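Amidohydrolase (Chromobacterium violaceum, PDB 2YB1) removes the 3'-phosphate from nucleoside 3',5'-bisphosphates, giving a nucleoside 5'-phosphate and orthophosphate, with manganese ions as cofactor. Local coordinates at residues A[67-72]-A[171-176]. Sequence-based numbering, arbitrary orientation.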
loop_
_atom_site.group_PDB
_atom_site.type_symbol
_atom_site.label_atom_id
_atom_site.label_comp_id
_atom_site.label_asym_id
_atom_site.label_seq_id
_atom_site.Cartn_x
_atom_site.Cartn_y
_atom_site.Cartn_z
ATOM N N VAL A 67 2.474 7.235 6.638
ATOM C CA VAL A 67 2.485 7.709 8.018
ATOM C C VAL A 67 3.929 7.890 8.502
ATOM O O VAL A 67 4.796 7.059 8.223
ATOM C CB VAL A 67 1.733 6.705 8.954
ATOM C CG1 VAL A 67 2.028 6.977 10.449
ATOM C CG2 VAL A 67 0.233 6.754 8.695
ATOM N N SER A 68 4.195 8.991 9.205
ATOM C CA SER A 68 5.465 9.115 9.921
ATOM C C SER A 68 5.167 8.891 11.393
ATOM O O SER A 68 4.357 9.608 11.995
ATOM C CB SER A 68 6.120 10.482 9.703
ATOM O OG SER A 68 6.387 10.718 8.330
ATOM N N TRP A 69 5.782 7.863 11.958
ATOM C CA TRP A 69 5.602 7.545 13.366
ATOM C C TRP A 69 6.994 7.577 13.994
ATOM O O TRP A 69 7.824 6.693 13.745
ATOM C CB TRP A 69 4.962 6.154 13.485
ATOM C CG TRP A 69 4.699 5.648 14.890
ATOM C CD1 TRP A 69 3.723 6.070 15.756
ATOM C CD2 TRP A 69 5.395 4.593 15.557
ATOM N NE1 TRP A 69 3.783 5.353 16.927
ATOM C CE2 TRP A 69 4.799 4.436 16.830
ATOM C CE3 TRP A 69 6.471 3.767 15.205
ATOM C CZ2 TRP A 69 5.242 3.486 17.752
ATOM C CZ3 TRP A 69 6.911 2.811 16.130
ATOM C CH2 TRP A 69 6.295 2.688 17.388
ATOM N N GLY A 70 7.258 8.594 14.807
ATOM C CA GLY A 70 8.626 8.831 15.246
ATOM C C GLY A 70 9.559 8.975 14.048
ATOM O O GLY A 70 9.267 9.725 13.111
ATOM N N ARG A 71 10.679 8.256 14.066
ATOM C CA ARG A 71 11.646 8.309 12.965
ATOM C C ARG A 71 11.287 7.337 11.840
ATOM O O ARG A 71 12.021 7.213 10.856
ATOM C CB ARG A 71 13.057 7.981 13.472
ATOM C CG ARG A 71 13.337 6.481 13.569
ATOM C CD ARG A 71 14.826 6.175 13.746
ATOM N NE ARG A 71 15.217 4.941 13.062
ATOM C CZ ARG A 71 15.393 3.768 13.665
ATOM N NH1 ARG A 71 15.216 3.659 14.977
ATOM N NH2 ARG A 71 15.749 2.701 12.959
ATOM N N HIS A 72 10.167 6.637 11.994
ATOM C CA HIS A 72 9.798 5.571 11.068
ATOM C C HIS A 72 8.719 6.018 10.101
ATOM O O HIS A 72 7.790 6.727 10.487
ATOM C CB HIS A 72 9.285 4.353 11.839
ATOM C CG HIS A 72 10.243 3.843 12.870
ATOM N ND1 HIS A 72 11.194 2.883 12.591
ATOM C CD2 HIS A 72 10.400 4.163 14.175
ATOM C CE1 HIS A 72 11.898 2.638 13.682
ATOM N NE2 HIS A 72 11.434 3.399 14.658
ATOM N N ALA A 171 1.377 11.581 7.146
ATOM C CA ALA A 171 0.286 11.699 8.117
ATOM C C ALA A 171 0.710 11.212 9.497
ATOM O O ALA A 171 1.659 10.444 9.630
ATOM C CB ALA A 171 -0.930 10.914 7.648
ATOM N N SER A 172 0.026 11.680 10.531
ATOM C CA SER A 172 0.182 11.071 11.836
ATOM C C SER A 172 -0.544 9.721 11.833
ATOM O O SER A 172 -1.456 9.484 11.019
ATOM C CB SER A 172 -0.384 11.980 12.926
ATOM O OG SER A 172 -1.801 11.940 12.925
ATOM N N LEU A 173 -0.147 8.838 12.739
ATOM C CA LEU A 173 -0.822 7.559 12.895
ATOM C C LEU A 173 -2.295 7.784 13.256
ATOM O O LEU A 173 -3.187 7.147 12.695
ATOM C CB LEU A 173 -0.126 6.721 13.976
ATOM C CG LEU A 173 -0.644 5.305 14.219
ATOM C CD1 LEU A 173 -0.482 4.486 12.949
ATOM C CD2 LEU A 173 0.093 4.629 15.385
ATOM N N GLU A 174 -2.545 8.699 14.192
ATOM C CA GLU A 174 -3.901 8.986 14.640
ATOM C C GLU A 174 -4.785 9.486 13.493
ATOM O O GLU A 174 -5.941 9.072 13.356
ATOM C CB GLU A 174 -3.885 9.986 15.811
ATOM C CG GLU A 174 -3.323 9.372 17.096
ATOM C CD GLU A 174 -2.928 10.404 18.145
ATOM O OE1 GLU A 174 -2.319 11.436 17.771
ATOM O OE2 GLU A 174 -3.218 10.167 19.343
ATOM N N ASP A 175 -4.238 10.368 12.664
ATOM C CA ASP A 175 -4.988 10.865 11.511
ATOM C C ASP A 175 -5.291 9.769 10.495
ATOM O O ASP A 175 -6.428 9.649 10.042
ATOM C CB ASP A 175 -4.268 12.028 10.839
ATOM C CG ASP A 175 -4.527 13.353 11.536
ATOM O OD1 ASP A 175 -5.462 13.420 12.363
ATOM O OD2 ASP A 175 -3.810 14.324 11.240
ATOM N N ALA A 176 -4.286 8.969 10.135
ATOM C CA ALA A 176 -4.492 7.937 9.116
ATOM C C ALA A 176 -5.574 6.934 9.520
ATOM O O ALA A 176 -6.494 6.659 8.741
ATOM C CB ALA A 176 -3.193 7.220 8.786
HETATM O O HOH W 1 2.351 9.196 13.829
#
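Val-67 packs against Ala-171, Leu-173 and Ala-176 where the end of strand 59-69 of the PHP domain meets the N-terminus of helix 173-182. The strand leads into a type II' beta turn, Trp-69 to His-72, that closes the hairpin with strand 72-79. Backbones join at one beta bridge, Val-67 with Ala-171. Ser-68 N donates to Ala-171 O at 3.0 Å, and Ala-171 also has a backbone hydrogen bond with Ser-66. The carbonyl oxygen of Ala-171 lies 3.3 Å from Val-67 CA in a CA-H...O contact.

The tight part is the buried valine. Its two methyls meet the first turn of the helix at different residues. CG1, trans to the backbone N (chi1 165°), reaches Leu-173 CB at 4.1 Å. CG2 presses on Ala-176 CB at 3.5 Å, closer than usual for two carbons. Val-74 and Ile-76 of strand 72-79 also touch Val-67. His-75, a manganese ligand, belongs to that strand too.

The looser side, at Ser-68, Trp-69 and Ser-172, is partly exposed, although Leu-173 itself is buried. Trp-69 and Leu-173 lie side by side and point the same way. They touch lightly, Trp-69 CD1 to Leu-173 CD2 at 3.9 Å. The indole NE1 is hydrogen-bonded to Asp-208 OD2 of helix 199-211. Ser-172 N-caps helix 173-182 by accepting from Asp-175 N on OG. A water bridges the two backbones: it donates to Ser-68 O and accepts from Leu-173 N, each at 2.7 Å.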